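PDB 6HXI: citrate lyase, subunit 1 from Methanosaeta concilii, which probably catalyses the ATP-dependent cleavage of citrate, with coenzyme A, into acetyl-CoA and oxaloacetate, ADP and phosphate. Local coordinates for residues P110-K115 / G209-D214; K334-G339 / M357-Y362. One frame throughout, in Å; residues are numbered along the deposited sequence.

Contact 1. Residues P110-K115 / G209-D214; sequences PFTPHK and GIVPLD
T112 and H114 in the loop 110-115 rest on V211 and L213 of 209-214 by van der Waals and CH-pi contacts; no hydrogen bond crosses between the two. Followed outward, T112 starts with CB 4.1 Å from L213 CD2. Its OG1 lies 4.0 Å from V211 CG1, and T112 CG2, anti to the backbone N with OG1 beside it (chi1 -67°), comes within 4.2 Å of the same V211 CG1; the two side chains meet tip to tip. The second methyl of the leucine, L213 CD1, sits 3.7 Å above the centroid of the H114 ring, 6° off its normal, a centred CH-pi contact. The ring is held by its edge: H114 ND1 donates a straight bond (167°) to T112 O at 3.0 Å, in the carbonyl plane, while H114 NE2 is hydrogen-bonded to E117 OE2. With an alanine in place of H114, L213 CD1 would probably lose its aromatic platform, and T112 O and E117 their imidazole partner. L213 also lies against T204 of the adjoining strand 195-206. The loop leads from strand 106-110 of the four-stranded sheet to strand 118-125 of the six-stranded one, and the contact lays it on the latter sheet within the ATP-grasp domain.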
loop_
_atom_site.group_PDB
_atom_site.type_symbol
_atom_site.label_atom_id
_atom_site.label_comp_id
_atom_site.label_asym_id
_atom_site.label_seq_id
_atom_site.Cartn_x
_atom_site.Cartn_y
_atom_site.Cartn_z
ATOM N N PRO C 110 59.282 -29.731 -42.021
ATOM C CA PRO C 110 60.647 -29.707 -42.582
ATOM C C PRO C 110 61.497 -30.916 -42.181
ATOM O O PRO C 110 61.350 -31.438 -41.075
ATOM C CB PRO C 110 61.240 -28.407 -42.027
ATOM C CG PRO C 110 60.464 -28.113 -40.805
ATOM C CD PRO C 110 59.081 -28.632 -41.048
ATOM N N PHE C 111 62.377 -31.363 -43.088
ATOM C CA PHE C 111 63.289 -32.480 -42.861
ATOM C C PHE C 111 64.485 -31.974 -42.077
ATOM O O PHE C 111 65.214 -31.099 -42.565
ATOM C CB PHE C 111 63.734 -33.111 -44.198
ATOM C CG PHE C 111 64.798 -34.185 -44.088
ATOM C CD1 PHE C 111 64.454 -35.503 -43.819
ATOM C CD2 PHE C 111 66.141 -33.879 -44.279
ATOM C CE1 PHE C 111 65.438 -36.493 -43.719
ATOM C CE2 PHE C 111 67.125 -34.869 -44.166
ATOM C CZ PHE C 111 66.767 -36.169 -43.889
ATOM N N THR C 112 64.691 -32.517 -40.867
ATOM C CA THR C 112 65.832 -32.125 -40.051
ATOM C C THR C 112 66.955 -33.170 -40.195
ATOM O O THR C 112 66.806 -34.304 -39.725
ATOM C CB THR C 112 65.409 -31.791 -38.613
ATOM O OG1 THR C 112 64.608 -30.611 -38.671
ATOM C CG2 THR C 112 66.595 -31.526 -37.679
ATOM N N PRO C 113 68.074 -32.799 -40.868
ATOM C CA PRO C 113 69.204 -33.735 -40.989
ATOM C C PRO C 113 69.860 -33.837 -39.613
ATOM O O PRO C 113 70.250 -32.819 -39.027
ATOM C CB PRO C 113 70.117 -33.068 -42.031
ATOM C CG PRO C 113 69.330 -31.899 -42.577
ATOM C CD PRO C 113 68.400 -31.501 -41.486
ATOM N N HIS C 114 69.905 -35.059 -39.067
ATOM C CA HIS C 114 70.362 -35.323 -37.700
ATOM C C HIS C 114 71.367 -36.457 -37.551
ATOM O O HIS C 114 71.477 -37.315 -38.436
ATOM C CB HIS C 114 69.128 -35.645 -36.839
ATOM C CG HIS C 114 68.401 -36.890 -37.256
ATOM N ND1 HIS C 114 67.530 -36.893 -38.337
ATOM C CD2 HIS C 114 68.450 -38.135 -36.732
ATOM C CE1 HIS C 114 67.089 -38.136 -38.439
ATOM N NE2 HIS C 114 67.605 -38.917 -37.487
ATOM N N LYS C 115 72.022 -36.502 -36.368
ATOM C CA LYS C 115 72.957 -37.546 -35.959
ATOM C C LYS C 115 72.366 -38.247 -34.731
ATOM O O LYS C 115 72.066 -39.441 -34.798
ATOM C CB LYS C 115 74.354 -36.959 -35.656
ATOM C CG LYS C 115 75.452 -38.008 -35.425
ATOM C CD LYS C 115 75.860 -38.111 -33.940
ATOM C CE LYS C 115 76.925 -39.149 -33.658
ATOM N NZ LYS C 115 76.408 -40.539 -33.785
ATOM N N GLY C 209 69.867 -25.891 -29.955
ATOM C CA GLY C 209 68.414 -25.968 -29.900
ATOM C C GLY C 209 67.914 -27.396 -29.844
ATOM O O GLY C 209 68.692 -28.332 -30.060
ATOM N N ILE C 210 66.609 -27.576 -29.559
ATOM C CA ILE C 210 66.015 -28.908 -29.419
ATOM C C ILE C 210 64.842 -29.125 -30.416
ATOM O O ILE C 210 63.920 -28.310 -30.480
ATOM C CB ILE C 210 65.668 -29.169 -27.919
ATOM C CG1 ILE C 210 65.584 -30.671 -27.611
ATOM C CG2 ILE C 210 64.441 -28.402 -27.415
ATOM C CD1 ILE C 210 66.825 -31.162 -26.977
ATOM N N VAL C 211 64.923 -30.213 -31.219
ATOM C CA VAL C 211 63.955 -30.528 -32.279
ATOM C C VAL C 211 63.239 -31.895 -32.095
ATOM O O VAL C 211 63.901 -32.935 -32.152
ATOM C CB VAL C 211 64.626 -30.421 -33.689
ATOM C CG1 VAL C 211 63.678 -30.841 -34.807
ATOM C CG2 VAL C 211 65.152 -29.015 -33.950
ATOM N N PRO C 212 61.883 -31.912 -32.000
ATOM C CA PRO C 212 61.160 -33.202 -31.917
ATOM C C PRO C 212 60.967 -33.816 -33.315
ATOM O O PRO C 212 60.494 -33.113 -34.213
ATOM C CB PRO C 212 59.810 -32.794 -31.320
ATOM C CG PRO C 212 59.597 -31.396 -31.796
ATOM C CD PRO C 212 60.950 -30.764 -31.948
ATOM N N LEU C 213 61.294 -35.109 -33.510
ATOM C CA LEU C 213 61.128 -35.725 -34.832
ATOM C C LEU C 213 59.819 -36.484 -34.988
ATOM O O LEU C 213 59.166 -36.379 -36.026
ATOM C CB LEU C 213 62.329 -36.598 -35.224
ATOM C CG LEU C 213 63.695 -35.879 -35.366
ATOM C CD1 LEU C 213 64.802 -36.869 -35.706
ATOM C CD2 LEU C 213 63.635 -34.737 -36.379
ATOM N N ASP C 214 59.434 -37.246 -33.970
ATOM C CA ASP C 214 58.174 -37.990 -33.961
ATOM C C ASP C 214 57.528 -37.788 -32.615
ATOM O O ASP C 214 58.232 -37.722 -31.604
ATOM C CB ASP C 214 58.375 -39.475 -34.289
ATOM C CG ASP C 214 58.704 -39.728 -35.755
ATOM O OD1 ASP C 214 57.757 -39.831 -36.571
ATOM O OD2 ASP C 214 59.901 -39.831 -36.083
#

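Contact 2. Residues K334-G339 / M357-Y362; sequences KVLLIG and MALEEY
Strand 334-338 and the end of helix 348-361 are the first two elements of a beta-alpha-beta crossover in the citrate-binding domain, which belongs to the succinyl-CoA synthetase clan; the chain then passes through helix 363-368 into the adjacent parallel strand 371-376. L336 and I338 of the strand face L359 of the helix, and these three buried side chains make up the whole contact. The strand is an inner one of its parallel sheet, with backbone bonds from V335 to R272 and W274 on one flank and from L336 to E372 and Y374 on the other. Alternation along it directs L336 and I338 toward the face covered by helix 348-361, whereas V335 and L337 stay clear of the helix. L336 and L359 have the nearest CA atoms, 10.9 Å apart, and the side chains span that distance by their ends. In L336, CG stands anti to the backbone N (chi1 179°), which sends the isobutyl group out from the strand. L336 CD2 then meets L359 CD2 at 4.2 Å. Both are methyl groups, so the contact is purely dispersive and leaves no polar atom to satisfy. L359 also touches M389, L392 and L396 of helix 382-396, so it packs between the strand and that helix as well. At the close of its helix, Y362 N still bonds to A358 O at 3.0 Å, and Y362 occupies the N-cap position before helix 363-368. The side chain of I338 lies about 11 Å from a bound citrate, too far to touch it. Its ethyl branch is fully extended (chi2 180°), which carries I338 CD1 to 4.4 Å from L359 CD1, the other methyl of the same leucine.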
loop_
_atom_site.group_PDB
_atom_site.type_symbol
_atom_site.label_atom_id
_atom_site.label_comp_id
_atom_site.label_asym_id
_atom_site.label_seq_id
_atom_site.Cartn_x
_atom_site.Cartn_y
_atom_site.Cartn_z
ATOM N N LYS C 334 14.780 -56.574 -34.221
ATOM C CA LYS C 334 15.848 -55.929 -33.459
ATOM C C LYS C 334 15.433 -55.903 -31.995
ATOM O O LYS C 334 14.242 -55.853 -31.706
ATOM C CB LYS C 334 16.139 -54.513 -33.980
ATOM C CG LYS C 334 17.055 -54.517 -35.189
ATOM C CD LYS C 334 17.218 -53.157 -35.816
ATOM C CE LYS C 334 18.162 -53.255 -36.990
ATOM N NZ LYS C 334 18.206 -52.000 -37.775
ATOM N N VAL C 335 16.395 -55.968 -31.076
ATOM C CA VAL C 335 16.108 -55.937 -29.638
ATOM C C VAL C 335 16.679 -54.674 -28.953
ATOM O O VAL C 335 17.835 -54.312 -29.194
ATOM C CB VAL C 335 16.569 -57.254 -28.959
ATOM C CG1 VAL C 335 16.470 -57.157 -27.451
ATOM C CG2 VAL C 335 15.764 -58.451 -29.459
ATOM N N LEU C 336 15.843 -53.993 -28.118
ATOM C CA LEU C 336 16.218 -52.822 -27.306
ATOM C C LEU C 336 16.245 -53.207 -25.817
ATOM O O LEU C 336 15.200 -53.499 -25.239
ATOM C CB LEU C 336 15.314 -51.586 -27.543
ATOM C CG LEU C 336 15.626 -50.293 -26.710
ATOM C CD1 LEU C 336 17.110 -49.819 -26.848
ATOM C CD2 LEU C 336 14.671 -49.161 -27.064
ATOM N N LEU C 337 17.455 -53.195 -25.215
ATOM C CA LEU C 337 17.657 -53.546 -23.811
ATOM C C LEU C 337 17.851 -52.310 -22.949
ATOM O O LEU C 337 18.920 -51.701 -22.957
ATOM C CB LEU C 337 18.825 -54.541 -23.648
ATOM C CG LEU C 337 18.733 -55.847 -24.456
ATOM C CD1 LEU C 337 20.062 -56.554 -24.481
ATOM C CD2 LEU C 337 17.678 -56.780 -23.890
ATOM N N ILE C 338 16.788 -51.930 -22.234
ATOM C CA ILE C 338 16.749 -50.782 -21.317
ATOM C C ILE C 338 16.991 -51.317 -19.918
ATOM O O ILE C 338 16.056 -51.624 -19.171
ATOM C CB ILE C 338 15.438 -49.947 -21.442
ATOM C CG1 ILE C 338 15.039 -49.736 -22.945
ATOM C CG2 ILE C 338 15.599 -48.609 -20.664
ATOM C CD1 ILE C 338 13.782 -48.951 -23.230
ATOM N N GLY C 339 18.261 -51.469 -19.591
ATOM C CA GLY C 339 18.648 -52.042 -18.311
ATOM C C GLY C 339 19.345 -51.102 -17.361
ATOM O O GLY C 339 19.357 -49.885 -17.560
ATOM N N MET C 357 8.610 -40.841 -23.852
ATOM C CA MET C 357 8.343 -39.763 -24.825
ATOM C C MET C 357 8.962 -40.018 -26.206
ATOM O O MET C 357 8.313 -39.762 -27.227
ATOM C CB MET C 357 8.801 -38.411 -24.283
ATOM C CG MET C 357 7.844 -37.834 -23.282
ATOM S SD MET C 357 8.451 -36.332 -22.509
ATOM C CE MET C 357 6.881 -35.409 -22.439
ATOM N N ALA C 358 10.211 -40.538 -26.227
ATOM C CA ALA C 358 10.903 -40.868 -27.468
ATOM C C ALA C 358 10.260 -42.081 -28.132
ATOM O O ALA C 358 9.999 -42.020 -29.334
ATOM C CB ALA C 358 12.371 -41.116 -27.210
ATOM N N LEU C 359 9.941 -43.148 -27.344
ATOM C CA LEU C 359 9.295 -44.371 -27.839
ATOM C C LEU C 359 7.929 -44.087 -28.459
ATOM O O LEU C 359 7.606 -44.678 -29.492
ATOM C CB LEU C 359 9.193 -45.456 -26.758
ATOM C CG LEU C 359 10.501 -46.120 -26.316
ATOM C CD1 LEU C 359 10.314 -46.868 -25.016
ATOM C CD2 LEU C 359 11.045 -47.059 -27.373
ATOM N N GLU C 360 7.158 -43.144 -27.858
ATOM C CA GLU C 360 5.854 -42.679 -28.351
ATOM C C GLU C 360 6.016 -42.055 -29.736
ATOM O O GLU C 360 5.199 -42.317 -30.620
ATOM C CB GLU C 360 5.250 -41.637 -27.397
ATOM C CG GLU C 360 4.373 -42.219 -26.301
ATOM C CD GLU C 360 3.887 -41.227 -25.259
ATOM O OE1 GLU C 360 4.732 -40.662 -24.525
ATOM O OE2 GLU C 360 2.652 -41.056 -25.140
ATOM N N GLU C 361 7.074 -41.234 -29.918
ATOM C CA GLU C 361 7.377 -40.550 -31.176
ATOM C C GLU C 361 7.837 -41.478 -32.285
ATOM O O GLU C 361 7.550 -41.213 -33.454
ATOM C CB GLU C 361 8.389 -39.417 -30.960
ATOM C CG GLU C 361 7.700 -38.072 -30.828
ATOM C CD GLU C 361 8.618 -36.886 -30.623
ATOM O OE1 GLU C 361 9.496 -36.652 -31.486
ATOM O OE2 GLU C 361 8.434 -36.167 -29.613
ATOM N N TYR C 362 8.557 -42.554 -31.924
ATOM C CA TYR C 362 9.079 -43.552 -32.859
ATOM C C TYR C 362 8.147 -44.764 -33.058
ATOM O O TYR C 362 8.568 -45.733 -33.682
ATOM C CB TYR C 362 10.500 -43.987 -32.446
ATOM C CG TYR C 362 11.568 -43.089 -33.025
ATOM C CD1 TYR C 362 11.918 -41.896 -32.399
ATOM C CD2 TYR C 362 12.207 -43.410 -34.219
ATOM C CE1 TYR C 362 12.879 -41.047 -32.947
ATOM C CE2 TYR C 362 13.169 -42.569 -34.775
ATOM C CZ TYR C 362 13.499 -41.388 -34.137
ATOM O OH TYR C 362 14.442 -40.553 -34.681
#

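How the contacts relate
Contacts 1 and 2 share no strand or helix: they lie on opposite sides of the chain's centre, with their centres about 55 Å apart, one in the ATP-grasp domain and the other in the citrate-binding domain. Contact 2 is core packing between a strand and a helix, made by three buried aliphatic residues. Contact 1 is partly buried and sets an irregular loop on strand 209-220, where that strand is interrupted, so polar side chains take part and an aromatic face is used. Loop against strand buries more surface, 166 Å² compared with 75 Å². In both, a leucine divides its two methyls between two residues of the facing segment.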